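Local coordinates for AB hydrolase-1 domain-containing protein (Parabacteroides distasonis, PDB 4Q34), which is of unknown function but is probably an esterase of the alpha/beta hydrolase family, at residues 12-17 / 161-166; 34-39 / 84-89; 42-47 / 80-85; 167-172 / 189-194. One frame throughout, in Å; residues are numbered along the deposited sequence. Where two conformers were deposited one is given.

All four contacts belong to one alpha/beta hydrolase sheet or its edges. Contact 2 is the most buried: strands 28-41 and 83-87 pair by backbone bonds, with mostly apolar and aromatic side chains on both faces. Contact 1 lies beside it. There helix 153-167 packs on strand 10-16, the neighbour of strand 28-41, without a hydrogen bond. Contact 3 shares Tyr84 and Leu85 with contact 2 but sits further out, where two arginines and a water join loops. Contact 4 joins strands 170-175 and 192-198 at their starting ends, partly buried. It meets contact 1 through Phe164 and Asp165. Contacts 1 and 2, and contact 3 slightly through Val42, touch the second subunit.

Contact 1 of 4, residues 12-17 / 161-166; sequences GSFAVG and AALFDK
Phe14, Val16 and Gly17 meet Ala162, Leu163 and Lys166 where a helix of the alpha/beta hydrolase fold packs across a strand of its sheet. Strand 12-16 and helix 161-166 run at 122° to each other, with their axes 9.1 Å apart. No hydrogen bond joins them, so shape does the work. The Phe14 ring is one bump on the strand. Two helix side chains, about one turn apart, meet it. Leu163 comes at its edge, near the ring plane, with CD1 3.8 Å from Phe14 CZ. The Lys166 chain runs antiparallel to the ring's own direction and lays CE over one face, toward the rim, 3.9 Å from the ring centroid. This chain is extended as far as CE and bends only at its last torsion, chi4 65°. Lys166 NZ stands 5.1 Å from the Phe14 centroid, which gives at most a weak cation-pi attraction. Replacing Phe14 by an alanine would probably open a gap beside Leu163 CD1 and leave the lysine methylenes without a flat surface to lie on. Val16 is the second bump. Its CG2 branch, anti to the backbone N, enters the hollow beside the helix backbone and comes 3.8 Å from Leu163 N. Its other branch, CG1, faces Leu163 CB. Beyond the helix contact, Phe14 packs on Val36 and Tyr38, and on Gln139 of the second subunit. At Gly17 the helix supplies the bump: the Ala162 methyl CB rests 3.9 Å from Gly17 CA.

Contact 2 of 4, residues 34-39 / 84-89; sequences AYVFYQ and YLVDQP
Tyr38 and Tyr84 make the close aromatic part of this contact. Tyr38 CB is pressed over one face of the Tyr84 ring, 3.6 Å from its centroid. The two rings point the same way in near-parallel planes (18°) but are offset, with little ring-on-ring overlap. Val36 CG1 reaches the edge of the Tyr84 ring, 3.7 Å from CD2. Tyr84 has its CG beside the backbone N, chi1 -70°, which turns the ring toward strand 34-39, against Tyr38 CB and Val36 CG1. Behind these side chains two antiparallel strands of the alpha/beta hydrolase sheet pair closely. Tyr35 and Asp87, and Phe37 and Leu85, form hydrogen-bonded pairs. Phe37 N gives to Leu85 O at 2.9 Å, and Leu85 N returns a bond to Phe37 O at 2.8 Å. Val36 and Val86 form a non-hydrogen-bonded pair, looser in its side chains, with their CG2 methyls 4.2 Å apart. At Tyr35 and Asp87 the contact is more polar. Ring and carboxylate lie side by side, 19° apart in plane, with Asp87 OD2 3.4 Å from Tyr35 CD1. Their hydrogen bonds go outside the pair: Asp87 OD1 accepts from Ser59 N, and Tyr35 OH bonds Glu63 of the second subunit and a glycerol. The Tyr38 ring leads away on the partly exposed side, where its OH bonds Glu10.

Contact 3 of 4, residues 42-47 / 80-85; sequences VGARKY and RFCVYL
Arg45 and Gly43 each hold Arg80 by a hydrogen bond. Arg45 N gives a 2.9 Å bond to Arg80 O, nearly in line with the carbonyl. Arg80 NE gives a straight 2.8 Å bond to Gly43 O, at 178°. Gly43 O lies in the guanidinium plane, but the donor stands above the carbonyl plane. A nearly eclipsed turn in the Arg80 chain, chi3 -18°, carries NE back to this oxygen. One water adds three more links. It donates to Arg45 O and Tyr47 O and accepts from Cys82 N. Over the Phe81 ring the contact is CH-pi: Arg45 CD lies above the centre, 3.4 Å from the centroid. Tyr47 O lies at the edge of the same ring. The two arginines are like charges and may repel weakly: Arg45 NH2 and Arg80 NH1 are 3.5 Å apart, their guanidinium planes 39° apart. For Arg45, other partners probably offset this. Its NE bonds Arg79 O, and NH1 forms a salt bridge with the chain end, Asp323. Arg80, with positive phi, is the C-prime residue of a Schellman motif. It ends helix 72-78 just before strand 83-87 of the alpha/beta hydrolase sheet begins.

Contact 4 of 4, residues 167-172 / 189-194; sequences IGPGVF and TRNIKA
The contact joins the N-terminal ends of the two parallel strands of a beta-alpha-beta unit of the alpha/beta hydrolase fold, in which helix 178-185 connects strands 170-175 and 192-198. Asn191 O accepts from Gly170 N at 2.9 Å. Lys193 N then gives to Gly170 O at 2.7 Å, almost straight at 174°. Further on, Phe172 N reaches Ala194 O at 3.0 Å. Gly170 is thus gripped through both its N-H and its carbonyl. The Asn191 side chain lies across the Gly168-Pro169 backbone, with CG beside its own backbone N, chi1 -80°. ND2 comes 3.4 Å from Gly168 CA and bonds Phe164 O at the end of helix 153-167. OD1 meets the Pro169 ring at CG and CD. A leucine in place of Asn191 would probably leave Phe164 O without this N-H partner and crowd an apolar branch against the Gly168 backbone. Thr189 OG1 accepts from Asn191 N in an ST turn and also bonds Asp165, so the approach to the strand is tied to the same helix. On the outer side Pro169 CB packs on Lys193 CG. On the buried side Ile192 CD1 meets Phe172 CD2 at 4.0 Å.

Contact 1 of 4, residues 12-17 / 161-166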
loop_
_atom_site.group_PDB
_atom_site.type_symbol
_atom_site.label_atom_id
_atom_site.label_comp_id
_atom_site.label_asym_id
_atom_site.label_seq_id
_atom_site.Cartn_x
_atom_site.Cartn_y
_atom_site.Cartn_z
ATOM N N GLY A 12 10.872 6.763 -1.707
ATOM C CA GLY A 12 10.998 5.675 -0.786
ATOM C C GLY A 12 9.752 5.542 0.072
ATOM O O GLY A 12 8.732 6.193 -0.188
ATOM N N SER A 13 9.853 4.708 1.098
ATOM C CA SER A 13 8.709 4.447 1.959
ATOM C C SER A 13 9.198 4.146 3.371
ATOM O O SER A 13 10.354 3.776 3.608
ATOM C CB SER A 13 7.912 3.269 1.443
ATOM O OG SER A 13 8.689 2.063 1.436
ATOM N N PHE A 14 8.300 4.323 4.311
ATOM C CA PHE A 14 8.619 4.058 5.728
ATOM C C PHE A 14 7.358 3.963 6.524
ATOM O O PHE A 14 6.326 4.456 6.094
ATOM C CB PHE A 14 9.540 5.157 6.315
ATOM C CG PHE A 14 9.022 6.575 6.149
ATOM C CD1 PHE A 14 8.214 7.165 7.124
ATOM C CD2 PHE A 14 9.367 7.334 5.041
ATOM C CE1 PHE A 14 7.777 8.469 7.023
ATOM C CE2 PHE A 14 8.927 8.641 4.924
ATOM C CZ PHE A 14 8.106 9.213 5.903
ATOM N N ALA A 15 7.450 3.333 7.697
ATOM C CA ALA A 15 6.397 3.388 8.680
ATOM C C ALA A 15 6.684 4.575 9.597
ATOM O O ALA A 15 7.847 4.916 9.830
ATOM C CB ALA A 15 6.354 2.123 9.520
ATOM N N VAL A 16 5.628 5.205 10.107
ATOM C CA VAL A 16 5.804 6.370 10.974
ATOM C C VAL A 16 4.800 6.327 12.089
ATOM O O VAL A 16 3.646 5.936 11.884
ATOM C CB VAL A 16 5.720 7.711 10.186
ATOM C CG1 VAL A 16 4.312 7.982 9.642
ATOM C CG2 VAL A 16 6.252 8.899 10.993
ATOM N N GLY A 17 5.232 6.744 13.284
ATOM C CA GLY A 17 4.368 6.696 14.442
ATOM C C GLY A 17 4.098 5.274 14.928
ATOM O O GLY A 17 4.869 4.339 14.684
ATOM N N ALA A 161 0.748 13.442 13.000
ATOM C CA ALA A 161 1.605 14.383 13.730
ATOM C C ALA A 161 3.067 13.925 13.732
ATOM O O ALA A 161 3.975 14.760 13.554
ATOM C CB ALA A 161 1.118 14.585 15.129
ATOM N N ALA A 162 3.288 12.626 13.908
ATOM C CA ALA A 162 4.636 12.042 13.901
ATOM C C ALA A 162 5.272 12.248 12.519
ATOM O O ALA A 162 6.456 12.570 12.415
ATOM C CB ALA A 162 4.597 10.566 14.268
ATOM N N LEU A 163 4.458 12.173 11.479
ATOM C CA LEU A 163 4.964 12.399 10.135
ATOM C C LEU A 163 5.371 13.848 9.909
ATOM O O LEU A 163 6.453 14.106 9.390
ATOM C CB LEU A 163 3.899 12.032 9.104
ATOM C CG LEU A 163 4.256 12.297 7.640
ATOM C CD1 LEU A 163 5.586 11.639 7.261
ATOM C CD2 LEU A 163 3.081 11.817 6.753
ATOM N N PHE A 164 4.499 14.799 10.277
ATOM C CA PHE A 164 4.831 16.207 10.157
ATOM C C PHE A 164 6.029 16.572 11.021
ATOM O O PHE A 164 6.861 17.358 10.631
ATOM C CB PHE A 164 3.641 17.096 10.484
ATOM C CG PHE A 164 2.694 17.248 9.330
ATOM C CD1 PHE A 164 3.004 18.086 8.276
ATOM C CD2 PHE A 164 1.540 16.519 9.266
ATOM C CE1 PHE A 164 2.168 18.209 7.181
ATOM C CE2 PHE A 164 0.668 16.670 8.201
ATOM C CZ PHE A 164 1.002 17.500 7.149
ATOM N N ASP A 165 6.120 15.992 12.198
ATOM C CA ASP A 165 7.302 16.253 13.022
ATOM C C ASP A 165 8.589 15.795 12.366
ATOM O O ASP A 165 9.649 16.441 12.516
ATOM C CB ASP A 165 7.125 15.599 14.380
ATOM C CG ASP A 165 6.157 16.373 15.289
ATOM O OD1 ASP A 165 5.723 17.503 14.940
ATOM O OD2 ASP A 165 5.853 15.822 16.371
ATOM N N LYS A 166 8.525 14.685 11.671
ATOM C CA LYS A 166 9.666 14.100 10.996
ATOM C C LYS A 166 10.124 14.919 9.787
ATOM O O LYS A 166 11.314 15.172 9.636
ATOM C CB LYS A 166 9.350 12.678 10.548
ATOM C CG LYS A 166 10.437 11.920 9.803
ATOM C CD LYS A 166 9.942 10.547 9.351
ATOM C CE LYS A 166 10.935 9.870 8.425
ATOM N NZ LYS A 166 12.218 9.559 9.135
#

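Contact 2 of 4, residues 34-39 / 84-89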
loop_
_atom_site.group_PDB
_atom_site.type_symbol
_atom_site.label_atom_id
_atom_site.label_comp_id
_atom_site.label_asym_id
_atom_site.label_seq_id
_atom_site.Cartn_x
_atom_site.Cartn_y
_atom_site.Cartn_z
ATOM N N ALA A 34 1.417 4.564 10.666
ATOM C CA ALA A 34 0.972 4.792 9.290
ATOM C C ALA A 34 2.062 4.271 8.371
ATOM O O ALA A 34 3.246 4.171 8.792
ATOM C CB ALA A 34 0.758 6.284 9.037
ATOM N N TYR A 35 1.690 4.014 7.110
ATOM C CA TYR A 35 2.632 3.707 6.063
ATOM C C TYR A 35 2.685 4.897 5.112
ATOM O O TYR A 35 1.658 5.473 4.799
ATOM C CB TYR A 35 2.253 2.455 5.289
ATOM C CG TYR A 35 2.979 2.300 3.960
ATOM C CD1 TYR A 35 2.440 2.819 2.812
ATOM C CD2 TYR A 35 4.179 1.617 3.863
ATOM C CE1 TYR A 35 3.069 2.668 1.578
ATOM C CE2 TYR A 35 4.832 1.458 2.640
ATOM C CZ TYR A 35 4.260 1.982 1.489
ATOM O OH TYR A 35 4.875 1.856 0.264
ATOM N N VAL A 36 3.884 5.271 4.693
ATOM C CA VAL A 36 4.085 6.449 3.853
ATOM C C VAL A 36 4.942 6.105 2.634
ATOM O O VAL A 36 5.984 5.470 2.754
ATOM C CB VAL A 36 4.815 7.545 4.674
ATOM C CG1 VAL A 36 5.021 8.798 3.819
ATOM C CG2 VAL A 36 4.046 7.825 5.943
ATOM N N PHE A 37 4.514 6.545 1.453
ATOM C CA PHE A 37 5.373 6.486 0.270
ATOM C C PHE A 37 5.570 7.924 -0.175
ATOM O O PHE A 37 4.600 8.682 -0.243
ATOM C CB PHE A 37 4.707 5.675 -0.845
ATOM C CG PHE A 37 5.514 5.624 -2.107
ATOM C CD1 PHE A 37 6.539 4.716 -2.279
ATOM C CD2 PHE A 37 5.207 6.483 -3.162
ATOM C CE1 PHE A 37 7.286 4.681 -3.472
ATOM C CE2 PHE A 37 5.940 6.440 -4.349
ATOM C CZ PHE A 37 6.967 5.537 -4.507
ATOM N N TYR A 38 6.807 8.313 -0.488
ATOM C CA TYR A 38 7.085 9.693 -0.801
ATOM C C TYR A 38 7.945 9.810 -2.041
ATOM O O TYR A 38 8.734 8.924 -2.372
ATOM C CB TYR A 38 7.754 10.431 0.382
ATOM C CG TYR A 38 9.222 10.064 0.533
ATOM C CD1 TYR A 38 9.606 8.929 1.250
ATOM C CD2 TYR A 38 10.218 10.802 -0.112
ATOM C CE1 TYR A 38 10.937 8.560 1.352
ATOM C CE2 TYR A 38 11.544 10.438 -0.010
ATOM C CZ TYR A 38 11.897 9.314 0.709
ATOM O OH TYR A 38 13.234 8.979 0.806
ATOM N N GLN A 39 7.792 10.935 -2.721
ATOM C CA GLN A 39 8.679 11.250 -3.849
ATOM C C GLN A 39 9.046 12.704 -3.784
ATOM O O GLN A 39 8.166 13.559 -3.568
ATOM C CB GLN A 39 7.918 10.959 -5.162
ATOM C CG GLN A 39 7.493 9.517 -5.335
ATOM C CD GLN A 39 6.846 9.256 -6.668
ATOM O OE1 GLN A 39 5.706 9.688 -6.937
ATOM N NE2 GLN A 39 7.529 8.492 -7.493
ATOM N N TYR A 84 3.881 13.166 -0.195
ATOM C CA TYR A 84 3.822 12.089 0.762
ATOM C C TYR A 84 2.429 11.507 0.736
ATOM O O TYR A 84 1.464 12.174 1.079
ATOM C CB TYR A 84 4.160 12.595 2.178
ATOM C CG TYR A 84 5.583 12.967 2.343
ATOM C CD1 TYR A 84 6.078 14.120 1.780
ATOM C CD2 TYR A 84 6.465 12.125 3.045
ATOM C CE1 TYR A 84 7.437 14.445 1.901
ATOM C CE2 TYR A 84 7.805 12.452 3.180
ATOM C CZ TYR A 84 8.282 13.590 2.597
ATOM O OH TYR A 84 9.615 13.879 2.749
ATOM N N LEU A 85 2.309 10.272 0.276
ATOM C CA LEU A 85 1.019 9.564 0.259
ATOM C C LEU A 85 0.979 8.637 1.473
ATOM O O LEU A 85 1.942 7.900 1.713
ATOM C CB LEU A 85 0.864 8.731 -1.032
ATOM C CG LEU A 85 0.506 9.404 -2.383
ATOM C CD1 LEU A 85 -0.306 8.475 -3.261
ATOM C CD2 LEU A 85 -0.249 10.719 -2.233
ATOM N N VAL A 86 -0.150 8.597 2.189
ATOM C CA VAL A 86 -0.190 7.886 3.449
ATOM C C VAL A 86 -1.334 6.868 3.450
ATOM O O VAL A 86 -2.426 7.158 2.918
ATOM C CB VAL A 86 -0.364 8.901 4.627
ATOM C CG1 VAL A 86 -0.374 8.165 5.963
ATOM C CG2 VAL A 86 0.727 10.005 4.581
ATOM N N ASP A 87 -1.077 5.694 4.048
ATOM C CA ASP A 87 -2.107 4.801 4.548
ATOM C C ASP A 87 -2.080 4.948 6.084
ATOM O O ASP A 87 -1.071 4.670 6.750
ATOM C CB ASP A 87 -1.835 3.383 4.189
ATOM C CG ASP A 87 -1.740 3.163 2.689
ATOM O OD1 ASP A 87 -2.484 3.760 1.878
ATOM O OD2 ASP A 87 -0.905 2.298 2.306
ATOM N N GLN A 88 -3.171 5.473 6.619
ATOM C CA GLN A 88 -3.271 5.792 8.008
ATOM C C GLN A 88 -3.264 4.503 8.802
ATOM O O GLN A 88 -3.464 3.436 8.242
ATOM C CB GLN A 88 -4.528 6.635 8.286
ATOM C CG GLN A 88 -5.796 5.812 8.456
ATOM C CD GLN A 88 -7.090 6.581 8.500
ATOM O OE1 GLN A 88 -7.141 7.822 8.461
ATOM N NE2 GLN A 88 -8.193 5.812 8.592
ATOM N N PRO A 89 -2.974 4.594 10.115
ATOM C CA PRO A 89 -3.038 3.420 11.019
ATOM C C PRO A 89 -4.261 2.553 10.752
ATOM O O PRO A 89 -5.373 3.059 10.587
ATOM C CB PRO A 89 -3.112 4.064 12.396
ATOM C CG PRO A 89 -2.343 5.321 12.234
ATOM C CD PRO A 89 -2.875 5.824 10.901
#

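Contact 3 of 4, residues 42-47 / 80-85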
loop_
_atom_site.group_PDB
_atom_site.type_symbol
_atom_site.label_atom_id
_atom_site.label_comp_id
_atom_site.label_asym_id
_atom_site.label_seq_id
_atom_site.Cartn_x
_atom_site.Cartn_y
_atom_site.Cartn_z
ATOM N N VAL A 42 13.197 16.793 -8.455
ATOM C CA VAL A 42 14.274 17.738 -8.695
ATOM C C VAL A 42 13.722 19.148 -8.575
ATOM O O VAL A 42 12.642 19.455 -9.094
ATOM C CB VAL A 42 14.907 17.525 -10.079
ATOM C CG1 VAL A 42 15.921 18.635 -10.432
ATOM C CG2 VAL A 42 15.619 16.180 -10.127
ATOM N N GLY A 43 14.446 19.970 -7.831
ATOM C CA GLY A 43 14.074 21.361 -7.641
ATOM C C GLY A 43 12.821 21.563 -6.790
ATOM O O GLY A 43 12.050 22.487 -7.045
ATOM N N ALA A 44 12.629 20.695 -5.792
ATOM C CA ALA A 44 11.437 20.705 -4.955
ATOM C C ALA A 44 11.200 22.044 -4.253
ATOM O O ALA A 44 12.139 22.718 -3.801
ATOM C CB ALA A 44 11.498 19.603 -3.927
ATOM N N ARG A 45 9.930 22.399 -4.159
ATOM C CA ARG A 45 9.454 23.531 -3.421
ATOM C C ARG A 45 9.656 23.320 -1.913
ATOM O O ARG A 45 9.886 22.211 -1.448
ATOM C CB ARG A 45 7.970 23.788 -3.726
ATOM C CG ARG A 45 7.655 24.078 -5.194
ATOM C CD ARG A 45 6.178 24.145 -5.491
ATOM N NE ARG A 45 5.945 24.170 -6.930
ATOM C CZ ARG A 45 6.160 25.215 -7.716
ATOM N NH1 ARG A 45 6.471 26.384 -7.193
ATOM N NH2 ARG A 45 5.963 25.107 -9.025
ATOM N N LYS A 46 9.584 24.410 -1.160
ATOM C CA LYS A 46 9.932 24.410 0.257
ATOM C C LYS A 46 9.064 23.509 1.143
ATOM O O LYS A 46 9.556 22.893 2.084
ATOM C CB LYS A 46 9.834 25.829 0.776
ATOM C CG LYS A 46 10.386 25.964 2.179
ATOM C CD LYS A 46 10.397 27.396 2.682
ATOM C CE LYS A 46 11.206 27.455 3.974
ATOM N NZ LYS A 46 10.665 28.474 4.907
ATOM N N TYR A 47 7.770 23.424 0.850
ATOM C CA TYR A 47 6.842 22.721 1.716
ATOM C C TYR A 47 6.312 21.487 1.010
ATOM O O TYR A 47 5.783 21.591 -0.098
ATOM C CB TYR A 47 5.672 23.599 2.163
ATOM C CG TYR A 47 6.115 24.847 2.878
ATOM C CD1 TYR A 47 6.742 24.784 4.109
ATOM C CD2 TYR A 47 5.980 26.084 2.272
ATOM C CE1 TYR A 47 7.140 25.937 4.759
ATOM C CE2 TYR A 47 6.387 27.241 2.909
ATOM C CZ TYR A 47 6.966 27.160 4.152
ATOM O OH TYR A 47 7.368 28.325 4.764
ATOM N N ARG A 80 6.508 20.103 -9.023
ATOM C CA ARG A 80 7.708 20.235 -8.201
ATOM C C ARG A 80 7.484 20.257 -6.705
ATOM O O ARG A 80 8.294 20.812 -5.982
ATOM C CB ARG A 80 8.560 21.425 -8.643
ATOM C CG ARG A 80 9.038 21.321 -10.081
ATOM C CD ARG A 80 10.282 22.189 -10.332
ATOM N NE ARG A 80 10.449 23.210 -9.285
ATOM C CZ ARG A 80 9.945 24.445 -9.298
ATOM N NH1 ARG A 80 9.250 24.903 -10.335
ATOM N NH2 ARG A 80 10.161 25.237 -8.266
ATOM N N PHE A 81 6.369 19.685 -6.246
ATOM C CA PHE A 81 6.170 19.463 -4.824
ATOM C C PHE A 81 6.672 18.061 -4.440
ATOM O O PHE A 81 6.423 17.076 -5.160
ATOM C CB PHE A 81 4.703 19.551 -4.420
ATOM C CG PHE A 81 4.092 20.920 -4.539
ATOM C CD1 PHE A 81 3.559 21.335 -5.756
ATOM C CD2 PHE A 81 4.016 21.780 -3.444
ATOM C CE1 PHE A 81 2.967 22.574 -5.874
ATOM C CE2 PHE A 81 3.393 23.011 -3.553
ATOM C CZ PHE A 81 2.866 23.400 -4.783
ATOM N N CYS A 82 7.310 17.973 -3.264
ATOM C CA CYS A 82 7.461 16.690 -2.574
ATOM C C CYS A 82 6.092 16.213 -2.185
ATOM O O CYS A 82 5.313 16.993 -1.620
ATOM C CB CYS A 82 8.331 16.772 -1.318
ATOM S SG CYS A 82 9.986 17.358 -1.654
ATOM N N VAL A 83 5.802 14.956 -2.478
ATOM C CA VAL A 83 4.504 14.411 -2.205
ATOM C C VAL A 83 4.656 13.179 -1.292
ATOM O O VAL A 83 5.398 12.256 -1.629
ATOM C CB VAL A 83 3.764 14.012 -3.495
ATOM C CG1 VAL A 83 2.534 13.220 -3.189
ATOM C CG2 VAL A 83 3.437 15.235 -4.358
ATOM N N TYR A 84 3.881 13.166 -0.195
ATOM C CA TYR A 84 3.822 12.089 0.762
ATOM C C TYR A 84 2.429 11.507 0.736
ATOM O O TYR A 84 1.464 12.174 1.079
ATOM C CB TYR A 84 4.160 12.595 2.178
ATOM C CG TYR A 84 5.583 12.967 2.343
ATOM C CD1 TYR A 84 6.078 14.120 1.780
ATOM C CD2 TYR A 84 6.465 12.125 3.045
ATOM C CE1 TYR A 84 7.437 14.445 1.901
ATOM C CE2 TYR A 84 7.805 12.452 3.180
ATOM C CZ TYR A 84 8.282 13.590 2.597
ATOM O OH TYR A 84 9.615 13.879 2.749
ATOM N N LEU A 85 2.309 10.272 0.276
ATOM C CA LEU A 85 1.019 9.564 0.259
ATOM C C LEU A 85 0.979 8.637 1.473
ATOM O O LEU A 85 1.942 7.900 1.713
ATOM C CB LEU A 85 0.864 8.731 -1.032
ATOM C CG LEU A 85 0.506 9.404 -2.383
ATOM C CD1 LEU A 85 -0.306 8.475 -3.261
ATOM C CD2 LEU A 85 -0.249 10.719 -2.233
HETATM O O HOH W 1 7.605 20.502 -1.896
#

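Contact 4 of 4, residues 167-172 / 189-194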
loop_
_atom_site.group_PDB
_atom_site.type_symbol
_atom_site.label_atom_id
_atom_site.label_comp_id
_atom_site.label_asym_id
_atom_site.label_seq_id
_atom_site.Cartn_x
_atom_site.Cartn_y
_atom_site.Cartn_z
ATOM N N ILE A 167 9.187 15.282 8.913
ATOM C CA ILE A 167 9.548 15.865 7.628
ATOM C C ILE A 167 9.619 17.371 7.611
ATOM O O ILE A 167 10.079 17.960 6.622
ATOM C CB ILE A 167 8.629 15.383 6.496
ATOM C CG1 ILE A 167 7.191 15.912 6.633
ATOM C CG2 ILE A 167 8.649 13.877 6.460
ATOM C CD1 ILE A 167 6.353 15.577 5.408
ATOM N N GLY A 168 9.169 18.018 8.670
ATOM C CA GLY A 168 9.208 19.472 8.723
ATOM C C GLY A 168 7.944 20.131 8.227
ATOM O O GLY A 168 6.934 19.445 7.905
ATOM N N PRO A 169 7.931 21.476 8.262
ATOM C CA PRO A 169 6.744 22.228 7.895
ATOM C C PRO A 169 6.223 21.801 6.529
ATOM O O PRO A 169 7.012 21.672 5.588
ATOM C CB PRO A 169 7.241 23.673 7.894
ATOM C CG PRO A 169 8.260 23.674 8.993
ATOM C CD PRO A 169 8.979 22.353 8.815
ATOM N N GLY A 170 4.921 21.520 6.458
ATOM C CA GLY A 170 4.274 21.107 5.205
ATOM C C GLY A 170 2.814 21.462 5.178
ATOM O O GLY A 170 2.273 22.062 6.092
ATOM N N VAL A 171 2.180 21.058 4.113
ATOM C CA VAL A 171 0.782 21.333 3.883
ATOM C C VAL A 171 0.032 20.012 3.935
ATOM O O VAL A 171 0.469 19.014 3.340
ATOM C CB VAL A 171 0.575 21.976 2.484
ATOM C CG1 VAL A 171 -0.896 22.185 2.195
ATOM C CG2 VAL A 171 1.358 23.263 2.364
ATOM N N PHE A 172 -1.125 20.019 4.618
ATOM C CA PHE A 172 -1.930 18.819 4.833
ATOM C C PHE A 172 -3.136 18.905 3.913
ATOM O O PHE A 172 -3.898 19.887 3.976
ATOM C CB PHE A 172 -2.368 18.702 6.298
ATOM C CG PHE A 172 -2.656 17.298 6.798
ATOM C CD1 PHE A 172 -2.353 16.155 6.080
ATOM C CD2 PHE A 172 -3.200 17.133 8.069
ATOM C CE1 PHE A 172 -2.583 14.891 6.596
ATOM C CE2 PHE A 172 -3.435 15.863 8.595
ATOM C CZ PHE A 172 -3.153 14.742 7.851
ATOM N N THR A 189 1.005 19.168 16.331
ATOM C CA THR A 189 2.262 19.444 15.665
ATOM C C THR A 189 2.318 20.925 15.348
ATOM O O THR A 189 1.279 21.552 15.152
ATOM C CB THR A 189 2.420 18.592 14.398
ATOM O OG1 THR A 189 3.679 18.900 13.780
ATOM C CG2 THR A 189 1.354 18.901 13.358
ATOM N N ARG A 190 3.541 21.467 15.336
ATOM C CA ARG A 190 3.836 22.816 14.869
ATOM C C ARG A 190 4.008 22.898 13.361
ATOM O O ARG A 190 3.968 23.984 12.787
ATOM C CB ARG A 190 5.129 23.322 15.536
ATOM C CG ARG A 190 4.977 23.724 16.992
ATOM C CD ARG A 190 4.420 25.138 17.164
ATOM N NE ARG A 190 5.421 26.171 16.909
ATOM C CZ ARG A 190 5.155 27.472 16.918
ATOM N NH1 ARG A 190 3.924 27.894 17.173
ATOM N NH2 ARG A 190 6.116 28.344 16.678
ATOM N N ASN A 191 4.150 21.745 12.714
ATOM C CA ASN A 191 4.625 21.667 11.346
ATOM C C ASN A 191 3.540 21.603 10.245
ATOM O O ASN A 191 3.845 21.290 9.094
ATOM C CB ASN A 191 5.561 20.505 11.217
ATOM C CG ASN A 191 6.952 20.843 11.725
ATOM O OD1 ASN A 191 7.253 22.020 11.994
ATOM N ND2 ASN A 191 7.828 19.854 11.779
ATOM N N ILE A 192 2.289 21.893 10.585
ATOM C CA ILE A 192 1.257 22.082 9.552
ATOM C C ILE A 192 1.154 23.559 9.212
ATOM O O ILE A 192 0.733 24.392 10.023
ATOM C CB ILE A 192 -0.114 21.503 9.981
ATOM C CG1 ILE A 192 -0.047 19.988 9.934
ATOM C CG2 ILE A 192 -1.216 22.000 9.026
ATOM C CD1 ILE A 192 -1.138 19.303 10.726
ATOM N N LYS A 193 1.516 23.896 7.984
ATOM C CA LYS A 193 1.489 25.293 7.558
ATOM C C LYS A 193 0.095 25.741 7.046
ATOM O O LYS A 193 -0.167 26.926 6.963
ATOM C CB LYS A 193 2.516 25.531 6.427
ATOM C CG LYS A 193 3.994 25.395 6.823
ATOM C CD LYS A 193 4.475 26.598 7.607
ATOM C CE LYS A 193 4.575 27.857 6.738
ATOM N NZ LYS A 193 5.236 28.936 7.527
ATOM N N ALA A 194 -0.723 24.771 6.646
ATOM C CA ALA A 194 -1.996 25.021 5.955
ATOM C C ALA A 194 -2.679 23.703 5.767
ATOM O O ALA A 194 -2.044 22.636 5.753
ATOM C CB ALA A 194 -1.811 25.723 4.605
#